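Local coordinates for protein putative transcription regulator (Lactobacillus plantarum WCFS1, PDB 3COL) that probably regulates transcription as a TetR-family dimer, binding DNA through an N-terminal helix-turn-helix and perhaps sensing a small molecule through its helical C-terminal part, at residues S81-D84 against V85-I89; K148-P151 against V152-M156; G183-F186 against Q187-D191; A140-A144 against K145-Q149. All blocks are in the same frame, centred on the assembly; numbering follows the deposited sequence.

Interaction 1. Residues S81-D84 against V85-I89; sequences STID and VTTRI
Arg88 reaches back from the first turn of helix 85-102 to the loop residue Ile83, and its side chain can be followed atom by atom. Arg88 CB starts 3.9 Å from Asp84 O. In the backbone, Arg88 N donates to that same oxygen. Arg88 CG, anti to the carbonyl carbon (chi1 -69°), lies 3.6 Å from Ile83 CG2, while CD passes beside Ile83 CB. A bend at chi3 (-90°) then turns the guanidinium toward the Ile83 carbonyl. Arg88 NE donates to Ile83 O at 2.9 Å, approaching from above the carbonyl plane, 46° out of it, and NH1 adds a weak bond to the same oxygen. Ser81 lies over one face of the guanidinium, off its centre, and NH2 goes on to Leu78 O.

Asp84 supplies the N-cap. Thr87 OG1 donates to Asp84 OD1 at 2.6 Å, on the syn side of the carboxylate. Asp84 OD2 receives weak bonds from Thr86 N, at 3.2 Å, and Thr87 N, at 3.3 Å; a water also joins OD2 to Thr86 OG1. The carboxylate thus meets N-H groups of the first turn, where its charge probably complements the helix dipole. Elsewhere on the same turn, Val85 packs on Leu137 and Ala141 of helix 133-143, whereas Thr86 and Ile89 lean on Trp190 of helix 182-193.

Interaction 2. Residues K148-P151 against V152-M156; sequences KQLP and VSLHM
The N-terminal start of helix 152-171, with Pro151 at the N-cap position, forms this contact together with the loop that leads into it. Pro151 O turns into the first helical turn and takes two backbone N-H groups. Leu154 N donates to Pro151 O at 2.9 Å, well above the carbonyl plane (59° out of it), and His155 N donates weakly to the same Pro151 O at 3.4 Å. Pro151 and Leu154 lie alongside each other with a common direction, Pro151 CD being 3.9 Å from Leu154 CG; Pro151 CB also rests against Ser153 OG.

His155 turns its ring back toward the loop. With CG beside the backbone N (chi1 -74°), the ring presents its CE1 edge to two loop carbonyls lying near its plane: His155 CE1 is 3.0 Å from Lys148 O and 3.6 Å from Leu150 O. Leu150 CB lies 4.0 Å from His155 CE1, while Lys148 CB is near the NE2 corner, which makes a weak hydrogen bond to Met193 O. Lys148 bends at chi4 and sends NZ to Ala192 O and Lys194 O and into a salt bridge with Asp191 of the second subunit. Ser153 OG bonds to Asn169 of that subunit, and Leu154 packs on its Thr165. An inverse gamma turn centred on Gln149 thus leads into a helix N-terminus with proline at the N-cap position, in the C-terminal helical part of a TetR-type dimer, where helix 152-171 and the loop before it face the partner subunit.

Interaction 3. Residues G183-F186 against Q187-D191; sequences GDIF and QMIWD
The Phe186 ring carries the CB of Trp190 over one face: Trp190 CB stands 3.6 Å above the plane and 3.8 Å from the centroid of the Phe186 ring, a CH-pi contact whose approach is 17° off the ring normal. The indole follows in nearly the same orientation, its five-membered ring tilted 17° from the phenyl plane, yet slid along so that little overlap is left. Phe186 CZ comes within 4.0 Å of Trp190 CG. Both residues hold CG anti to the backbone N (chi1 -173° for Phe186), and both side chains consequently lean the same way along helix 182-193. Phe182 meets the Phe186 ring at a similarly small tilt.

In the backbone, Trp190 N donates to Phe186 O at 2.8 Å, a regular helical bond. One step round the helix, Ile185 CG2 touches Ile189 CD1 at 4.0 Å, and this apolar flank packs on Thr162 of helix 152-171. A leucine in place of Phe186 would probably lose the flat face under Trp190 CB, and with it the CH-pi contact, opening a gap beside that carbon. A water donates to both Asp184 O and Gln187 OE1. The chemistry implies an aromatic face for helix 85-102 and a mixed dimer-facing side: Ile185 and Met188 pack on Leu154 and His155 of the second subunit, and Asp191 adds a charged pair.

Interaction 4. Residues A140-A144 against K145-Q149; sequences AAIDA and KVIKQ
Ala141 and Ile142 meet residues 145-149 in a Schellman motif that ends helix 133-143. Lys145 has positive phi (59°), the first departure from helical values, and Lys145 N donates to Ile142 O at 3.0 Å from well above the carbonyl plane, the 5-to-2 bond of the motif. Val146 N makes the 6-to-1 bond, reaching back to Ala141 O at 2.9 Å, nearly along the C=O axis, while Val146 CG2 covers Ala144 CB. Ile147 N is an additional donor to Ala141 O, so that one carbonyl at the helix end serves two N-H groups from different directions.

The Ile147 side chain closes the apolar side of the turn. Its CG1 sits between the backbone N and the carbonyl carbon (chi1 69°), which brings Ile147 CD1 to 3.7 Å from Ala141 CB. Ile147 CG1 also packs on Ile142 CG1, 3.6 Å away. Replacing Ile142 by an alanine is likely to open a gap beside Ile147 and take away the apolar cover that the CG1 branch gives the loop. Outside the two segments, Val146 and Ile147 both pack on Trp190 of helix 182-193, and Ile147 also reaches Ile89 of helix 85-102. Lys148 contributes its backbone here, and Gln149 folds back over the Ile142 end of the helix. The Lys148 carbonyl closes on the isoleucine branch, with Lys148 O 3.5 Å from Ile142 CG1.

Overall arrangement
Along the chain the order is interaction 1, interaction 4, interaction 2, interaction 3. Interactions 4 and 2 share Lys148 and Gln149, their centres about 9 Å apart, and together describe the passage from the end of helix 133-143 to the start of helix 152-171. Interaction 1, at the start of helix 85-102, lies about 12 Å from interaction 4, centre to centre. Trp190 of interaction 3 connects these regions, touching Ile89 and Thr86 as well as Ile147 and Val146. Interactions 2, 3 and 4 all reach the second subunit and so take part in the dimer contact, whereas interaction 1 is joined to them through Trp190 and the end of helix 133-143.

Interaction 1. Residues S81-D84 against V85-I89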
loop_
_atom_site.group_PDB
_atom_site.type_symbol
_atom_site.label_atom_id
_atom_site.label_comp_id
_atom_site.label_asym_id
_atom_site.label_seq_id
_atom_site.Cartn_x
_atom_site.Cartn_y
_atom_site.Cartn_z
ATOM N N SER A 81 10.245 -6.661 -27.812
ATOM C CA SER A 81 11.405 -5.787 -27.724
ATOM C C SER A 81 11.534 -4.777 -28.866
ATOM O O SER A 81 12.297 -3.808 -28.748
ATOM C CB SER A 81 12.680 -6.627 -27.600
ATOM O OG SER A 81 12.895 -7.326 -28.806
ATOM N N THR A 82 10.781 -4.980 -29.942
ATOM C CA THR A 82 10.702 -3.995 -31.030
ATOM C C THR A 82 9.856 -2.758 -30.728
ATOM O O THR A 82 9.947 -1.756 -31.455
ATOM C CB THR A 82 10.220 -4.603 -32.379
ATOM O OG1 THR A 82 8.822 -4.915 -32.305
ATOM C CG2 THR A 82 11.071 -5.852 -32.777
ATOM N N ILE A 83 9.018 -2.831 -29.689
ATOM C CA ILE A 83 8.169 -1.705 -29.290
ATOM C C ILE A 83 8.943 -0.847 -28.275
ATOM O O ILE A 83 9.583 -1.371 -27.360
ATOM C CB ILE A 83 6.836 -2.175 -28.646
ATOM C CG1 ILE A 83 6.094 -3.149 -29.560
ATOM C CG2 ILE A 83 5.923 -0.963 -28.229
ATOM C CD1 ILE A 83 5.876 -2.660 -30.994
ATOM N N ASP A 84 8.921 0.471 -28.434
ATOM C CA ASP A 84 9.747 1.242 -27.525
ATOM C C ASP A 84 9.232 1.125 -26.082
ATOM O O ASP A 84 8.034 0.910 -25.835
ATOM C CB ASP A 84 9.873 2.690 -27.970
ATOM C CG ASP A 84 8.666 3.482 -27.648
ATOM O OD1 ASP A 84 7.654 3.337 -28.383
ATOM O OD2 ASP A 84 8.739 4.247 -26.663
ATOM N N VAL A 85 10.152 1.217 -25.126
ATOM C CA VAL A 85 9.786 0.934 -23.744
ATOM C C VAL A 85 8.783 1.902 -23.166
ATOM O O VAL A 85 8.041 1.538 -22.264
ATOM C CB VAL A 85 11.011 0.836 -22.805
ATOM C CG1 VAL A 85 11.827 -0.385 -23.169
ATOM C CG2 VAL A 85 11.873 2.138 -22.851
ATOM N N THR A 86 8.773 3.139 -23.670
ATOM C CA THR A 86 7.913 4.203 -23.147
ATOM C C THR A 86 6.472 3.873 -23.424
ATOM O O THR A 86 5.585 4.058 -22.556
ATOM C CB THR A 86 8.318 5.621 -23.740
ATOM O OG1 THR A 86 9.571 6.006 -23.182
ATOM C CG2 THR A 86 7.287 6.716 -23.413
ATOM N N THR A 87 6.239 3.422 -24.660
ATOM C CA THR A 87 4.931 2.938 -25.104
ATOM C C THR A 87 4.482 1.703 -24.258
ATOM O O THR A 87 3.351 1.653 -23.792
ATOM C CB THR A 87 4.984 2.581 -26.621
ATOM O OG1 THR A 87 5.300 3.770 -27.362
ATOM C CG2 THR A 87 3.642 2.017 -27.129
ATOM N N ARG A 88 5.359 0.708 -24.109
ATOM C CA ARG A 88 5.001 -0.500 -23.371
ATOM C C ARG A 88 4.721 -0.228 -21.893
ATOM O O ARG A 88 3.839 -0.845 -21.338
ATOM C CB ARG A 88 6.094 -1.585 -23.493
ATOM C CG ARG A 88 6.199 -2.175 -24.886
ATOM C CD ARG A 88 7.165 -3.356 -24.860
ATOM N NE ARG A 88 8.535 -2.933 -25.125
ATOM C CZ ARG A 88 9.617 -3.634 -24.809
ATOM N NH1 ARG A 88 10.816 -3.153 -25.128
ATOM N NH2 ARG A 88 9.505 -4.799 -24.182
ATOM N N ILE A 89 5.485 0.661 -21.255
ATOM C CA ILE A 89 5.178 1.107 -19.884
ATOM C C ILE A 89 3.771 1.744 -19.786
ATOM O O ILE A 89 3.004 1.430 -18.889
ATOM C CB ILE A 89 6.299 2.034 -19.290
ATOM C CG1 ILE A 89 7.564 1.223 -19.064
ATOM C CG2 ILE A 89 5.861 2.660 -17.892
ATOM C CD1 ILE A 89 8.774 2.063 -18.694
HETATM O O HOH W 1 11.123 5.016 -25.236
#

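Interaction 2. Residues K148-P151 against V152-M156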
loop_
_atom_site.group_PDB
_atom_site.type_symbol
_atom_site.label_atom_id
_atom_site.label_comp_id
_atom_site.label_asym_id
_atom_site.label_seq_id
_atom_site.Cartn_x
_atom_site.Cartn_y
_atom_site.Cartn_z
ATOM N N LYS A 148 13.999 6.329 -14.036
ATOM C CA LYS A 148 15.004 6.579 -13.006
ATOM C C LYS A 148 15.850 5.369 -12.593
ATOM O O LYS A 148 15.356 4.236 -12.543
ATOM C CB LYS A 148 14.327 7.164 -11.763
ATOM C CG LYS A 148 13.725 8.574 -12.005
ATOM C CD LYS A 148 13.177 9.186 -10.705
ATOM C CE LYS A 148 12.783 10.654 -10.860
ATOM N NZ LYS A 148 11.523 10.732 -11.713
ATOM N N GLN A 149 17.125 5.609 -12.281
ATOM C CA GLN A 149 17.998 4.531 -11.777
ATOM C C GLN A 149 17.611 4.211 -10.347
ATOM O O GLN A 149 18.339 4.527 -9.413
ATOM C CB GLN A 149 19.498 4.933 -11.829
ATOM C CG GLN A 149 19.971 5.362 -13.199
ATOM C CD GLN A 149 19.860 4.248 -14.218
ATOM O OE1 GLN A 149 19.294 4.444 -15.298
ATOM N NE2 GLN A 149 20.368 3.051 -13.862
ATOM N N LEU A 150 16.421 3.644 -10.160
ATOM C CA LEU A 150 15.947 3.278 -8.857
ATOM C C LEU A 150 15.472 1.840 -8.949
ATOM O O LEU A 150 15.221 1.335 -10.051
ATOM C CB LEU A 150 14.768 4.182 -8.440
ATOM C CG LEU A 150 15.105 5.642 -8.058
ATOM C CD1 LEU A 150 13.836 6.455 -7.881
ATOM C CD2 LEU A 150 15.977 5.692 -6.791
ATOM N N PRO A 151 15.308 1.188 -7.786
ATOM C CA PRO A 151 14.920 -0.210 -7.798
ATOM C C PRO A 151 13.599 -0.438 -8.500
ATOM O O PRO A 151 12.664 0.394 -8.454
ATOM C CB PRO A 151 14.808 -0.587 -6.313
ATOM C CG PRO A 151 15.562 0.468 -5.576
ATOM C CD PRO A 151 15.476 1.711 -6.407
ATOM N N VAL A 152 13.534 -1.591 -9.154
ATOM C CA VAL A 152 12.315 -1.997 -9.821
ATOM C C VAL A 152 11.137 -1.954 -8.850
ATOM O O VAL A 152 10.047 -1.623 -9.246
ATOM C CB VAL A 152 12.482 -3.384 -10.426
ATOM C CG1 VAL A 152 11.129 -3.900 -10.911
ATOM C CG2 VAL A 152 13.488 -3.308 -11.552
ATOM N N SER A 153 11.369 -2.272 -7.580
ATOM C CA SER A 153 10.274 -2.338 -6.592
ATOM C C SER A 153 9.700 -0.946 -6.326
ATOM O O SER A 153 8.517 -0.822 -5.973
ATOM C CB SER A 153 10.760 -2.971 -5.261
ATOM O OG SER A 153 11.862 -2.238 -4.738
ATOM N N LEU A 154 10.530 0.098 -6.484
ATOM C CA LEU A 154 10.050 1.475 -6.307
ATOM C C LEU A 154 9.159 1.963 -7.453
ATOM O O LEU A 154 8.154 2.639 -7.227
ATOM C CB LEU A 154 11.192 2.475 -6.102
ATOM C CG LEU A 154 12.038 2.504 -4.822
ATOM C CD1 LEU A 154 12.452 3.947 -4.415
ATOM C CD2 LEU A 154 11.382 1.869 -3.723
ATOM N N HIS A 155 9.551 1.627 -8.675
ATOM C CA HIS A 155 8.740 1.824 -9.871
ATOM C C HIS A 155 7.407 1.063 -9.833
ATOM O O HIS A 155 6.342 1.659 -10.066
ATOM C CB HIS A 155 9.544 1.428 -11.102
ATOM C CG HIS A 155 10.601 2.429 -11.465
ATOM N ND1 HIS A 155 11.959 2.173 -11.350
ATOM C CD2 HIS A 155 10.496 3.691 -11.928
ATOM C CE1 HIS A 155 12.643 3.244 -11.733
ATOM N NE2 HIS A 155 11.770 4.172 -12.094
HETATM N N MSE A 156 7.485 -0.245 -9.553
HETATM C CA MSE A 156 6.299 -1.086 -9.296
HETATM C C MSE A 156 5.405 -0.480 -8.219
HETATM O O MSE A 156 4.191 -0.387 -8.373
HETATM C CB MSE A 156 6.735 -2.486 -8.844
HETATM C CG MSE A 156 7.295 -3.350 -9.967
HETATM SE SE MSE A 156 5.956 -3.563 -11.369
HETATM C CE MSE A 156 4.741 -4.818 -10.471
#

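Interaction 3. Residues G183-F186 against Q187-D191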
loop_
_atom_site.group_PDB
_atom_site.type_symbol
_atom_site.label_atom_id
_atom_site.label_comp_id
_atom_site.label_asym_id
_atom_site.label_seq_id
_atom_site.Cartn_x
_atom_site.Cartn_y
_atom_site.Cartn_z
ATOM N N GLY A 183 -5.265 9.745 -17.936
ATOM C CA GLY A 183 -4.245 10.728 -18.211
ATOM C C GLY A 183 -3.881 11.513 -16.943
ATOM O O GLY A 183 -2.716 11.806 -16.707
ATOM N N ASP A 184 -4.877 11.915 -16.158
ATOM C CA ASP A 184 -4.585 12.677 -14.920
ATOM C C ASP A 184 -3.726 11.859 -13.919
ATOM O O ASP A 184 -2.761 12.378 -13.342
ATOM C CB ASP A 184 -5.866 13.103 -14.198
ATOM C CG ASP A 184 -6.726 14.045 -15.021
ATOM O OD1 ASP A 184 -6.168 14.861 -15.794
ATOM O OD2 ASP A 184 -7.964 13.952 -14.883
ATOM N N ILE A 185 -4.121 10.607 -13.689
ATOM C CA ILE A 185 -3.442 9.749 -12.725
ATOM C C ILE A 185 -2.075 9.308 -13.259
ATOM O O ILE A 185 -1.074 9.285 -12.517
ATOM C CB ILE A 185 -4.318 8.514 -12.407
ATOM C CG1 ILE A 185 -5.732 8.917 -11.942
ATOM C CG2 ILE A 185 -3.596 7.560 -11.420
ATOM C CD1 ILE A 185 -5.755 9.909 -10.727
ATOM N N PHE A 186 -2.022 8.957 -14.551
ATOM C CA PHE A 186 -0.767 8.542 -15.197
ATOM C C PHE A 186 0.237 9.686 -15.209
ATOM O O PHE A 186 1.427 9.439 -15.199
ATOM C CB PHE A 186 -0.996 8.068 -16.646
ATOM C CG PHE A 186 0.255 7.465 -17.292
ATOM C CD1 PHE A 186 0.893 6.357 -16.716
ATOM C CD2 PHE A 186 0.781 7.994 -18.450
ATOM C CE1 PHE A 186 2.040 5.814 -17.288
ATOM C CE2 PHE A 186 1.915 7.445 -19.042
ATOM C CZ PHE A 186 2.547 6.366 -18.465
ATOM N N GLN A 187 -0.216 10.941 -15.222
ATOM C CA GLN A 187 0.764 12.040 -15.157
ATOM C C GLN A 187 1.620 11.956 -13.848
ATOM O O GLN A 187 2.861 12.087 -13.872
ATOM C CB GLN A 187 0.087 13.394 -15.306
ATOM C CG GLN A 187 1.075 14.548 -15.557
ATOM C CD GLN A 187 0.399 15.902 -15.395
ATOM O OE1 GLN A 187 -0.313 16.156 -14.398
ATOM N NE2 GLN A 187 0.572 16.758 -16.382
HETATM N N MSE A 188 0.971 11.706 -12.719
HETATM C CA MSE A 188 1.716 11.523 -11.453
HETATM C C MSE A 188 2.667 10.288 -11.507
HETATM O O MSE A 188 3.845 10.381 -11.170
HETATM C CB MSE A 188 0.769 11.421 -10.260
HETATM C CG MSE A 188 1.459 10.731 -9.047
HETATM SE SE MSE A 188 0.328 10.778 -7.468
HETATM C CE MSE A 188 0.650 12.571 -6.798
ATOM N N ILE A 189 2.148 9.144 -11.956
ATOM C CA ILE A 189 2.920 7.888 -12.001
ATOM C C ILE A 189 4.101 7.969 -12.958
ATOM O O ILE A 189 5.201 7.557 -12.617
ATOM C CB ILE A 189 2.011 6.703 -12.380
ATOM C CG1 ILE A 189 0.960 6.449 -11.273
ATOM C CG2 ILE A 189 2.840 5.450 -12.741
ATOM C CD1 ILE A 189 -0.154 5.514 -11.725
ATOM N N TRP A 190 3.861 8.510 -14.155
ATOM C CA TRP A 190 4.911 8.633 -15.174
ATOM C C TRP A 190 5.984 9.650 -14.789
ATOM O O TRP A 190 7.170 9.393 -14.983
ATOM C CB TRP A 190 4.318 8.955 -16.589
ATOM C CG TRP A 190 5.378 9.039 -17.715
ATOM C CD1 TRP A 190 5.618 10.112 -18.544
ATOM C CD2 TRP A 190 6.334 8.019 -18.108
ATOM N NE1 TRP A 190 6.636 9.819 -19.411
ATOM C CE2 TRP A 190 7.108 8.558 -19.160
ATOM C CE3 TRP A 190 6.628 6.715 -17.643
ATOM C CZ2 TRP A 190 8.136 7.830 -19.788
ATOM C CZ3 TRP A 190 7.648 6.000 -18.248
ATOM C CH2 TRP A 190 8.400 6.553 -19.311
ATOM N N ASP A 191 5.581 10.820 -14.289
ATOM C CA ASP A 191 6.560 11.770 -13.682
ATOM C C ASP A 191 7.438 11.107 -12.597
ATOM O O ASP A 191 8.668 11.320 -12.551
ATOM C CB ASP A 191 5.867 13.006 -13.079
ATOM C CG ASP A 191 5.293 13.929 -14.142
ATOM O OD1 ASP A 191 5.557 13.670 -15.327
ATOM O OD2 ASP A 191 4.581 14.903 -13.800
HETATM O O HOH W 2 -2.426 15.130 -13.040
#

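Interaction 4. Residues A140-A144 against K145-Q149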
loop_
_atom_site.group_PDB
_atom_site.type_symbol
_atom_site.label_atom_id
_atom_site.label_comp_id
_atom_site.label_asym_id
_atom_site.label_seq_id
_atom_site.Cartn_x
_atom_site.Cartn_y
_atom_site.Cartn_z
ATOM N N ALA A 140 15.073 -2.870 -18.583
ATOM C CA ALA A 140 15.449 -2.364 -19.905
ATOM C C ALA A 140 15.254 -0.848 -19.995
ATOM O O ALA A 140 16.114 -0.139 -20.492
ATOM C CB ALA A 140 14.668 -3.086 -21.003
ATOM N N ALA A 141 14.147 -0.357 -19.427
ATOM C CA ALA A 141 13.875 1.077 -19.374
ATOM C C ALA A 141 14.899 1.806 -18.482
ATOM O O ALA A 141 15.304 2.939 -18.775
ATOM C CB ALA A 141 12.412 1.325 -18.887
ATOM N N ILE A 142 15.292 1.166 -17.387
ATOM C CA ILE A 142 16.326 1.713 -16.523
ATOM C C ILE A 142 17.655 1.775 -17.291
ATOM O O ILE A 142 18.286 2.814 -17.333
ATOM C CB ILE A 142 16.452 0.928 -15.194
ATOM C CG1 ILE A 142 15.247 1.203 -14.305
ATOM C CG2 ILE A 142 17.717 1.308 -14.434
ATOM C CD1 ILE A 142 15.025 0.141 -13.241
ATOM N N ASP A 143 18.052 0.676 -17.922
ATOM C CA ASP A 143 19.291 0.669 -18.715
ATOM C C ASP A 143 19.335 1.728 -19.818
ATOM O O ASP A 143 20.401 2.272 -20.109
ATOM C CB ASP A 143 19.564 -0.717 -19.296
ATOM C CG ASP A 143 20.949 -0.822 -19.958
ATOM O OD1 ASP A 143 21.993 -0.579 -19.289
ATOM O OD2 ASP A 143 20.978 -1.151 -21.164
ATOM N N ALA A 144 18.175 2.030 -20.412
ATOM C CA ALA A 144 18.109 2.962 -21.530
ATOM C C ALA A 144 18.103 4.409 -21.036
ATOM O O ALA A 144 18.120 5.346 -21.836
ATOM C CB ALA A 144 16.903 2.690 -22.351
ATOM N N LYS A 145 18.105 4.563 -19.722
ATOM C CA LYS A 145 17.924 5.833 -19.045
ATOM C C LYS A 145 16.583 6.520 -19.373
ATOM O O LYS A 145 16.479 7.745 -19.366
ATOM C CB LYS A 145 19.147 6.747 -19.232
ATOM C CG LYS A 145 20.424 6.180 -18.560
ATOM C CD LYS A 145 21.397 7.298 -18.115
ATOM C CE LYS A 145 22.641 6.754 -17.386
ATOM N NZ LYS A 145 23.877 7.619 -17.655
ATOM N N VAL A 146 15.571 5.697 -19.627
ATOM C CA VAL A 146 14.212 6.165 -19.859
ATOM C C VAL A 146 13.493 6.405 -18.533
ATOM O O VAL A 146 12.761 7.395 -18.376
ATOM C CB VAL A 146 13.461 5.161 -20.739
ATOM C CG1 VAL A 146 11.984 5.422 -20.744
ATOM C CG2 VAL A 146 14.022 5.238 -22.196
ATOM N N ILE A 147 13.667 5.502 -17.575
ATOM C CA ILE A 147 13.122 5.743 -16.233
ATOM C C ILE A 147 14.281 5.806 -15.224
ATOM O O ILE A 147 15.425 5.415 -15.554
ATOM C CB ILE A 147 12.047 4.694 -15.849
ATOM C CG1 ILE A 147 12.705 3.316 -15.652
ATOM C CG2 ILE A 147 10.879 4.734 -16.864
ATOM C CD1 ILE A 147 11.740 2.138 -15.322
ATOM N N LYS A 148 13.999 6.329 -14.036
ATOM C CA LYS A 148 15.004 6.579 -13.006
ATOM C C LYS A 148 15.850 5.369 -12.593
ATOM O O LYS A 148 15.356 4.236 -12.543
ATOM C CB LYS A 148 14.327 7.164 -11.763
ATOM C CG LYS A 148 13.725 8.574 -12.005
ATOM C CD LYS A 148 13.177 9.186 -10.705
ATOM C CE LYS A 148 12.783 10.654 -10.860
ATOM N NZ LYS A 148 11.523 10.732 -11.713
ATOM N N GLN A 149 17.125 5.609 -12.281
ATOM C CA GLN A 149 17.998 4.531 -11.777
ATOM C C GLN A 149 17.611 4.211 -10.347
ATOM O O GLN A 149 18.339 4.527 -9.413
ATOM C CB GLN A 149 19.498 4.933 -11.829
ATOM C CG GLN A 149 19.971 5.362 -13.199
ATOM C CD GLN A 149 19.860 4.248 -14.218
ATOM O OE1 GLN A 149 19.294 4.444 -15.298
ATOM N NE2 GLN A 149 20.368 3.051 -13.862
#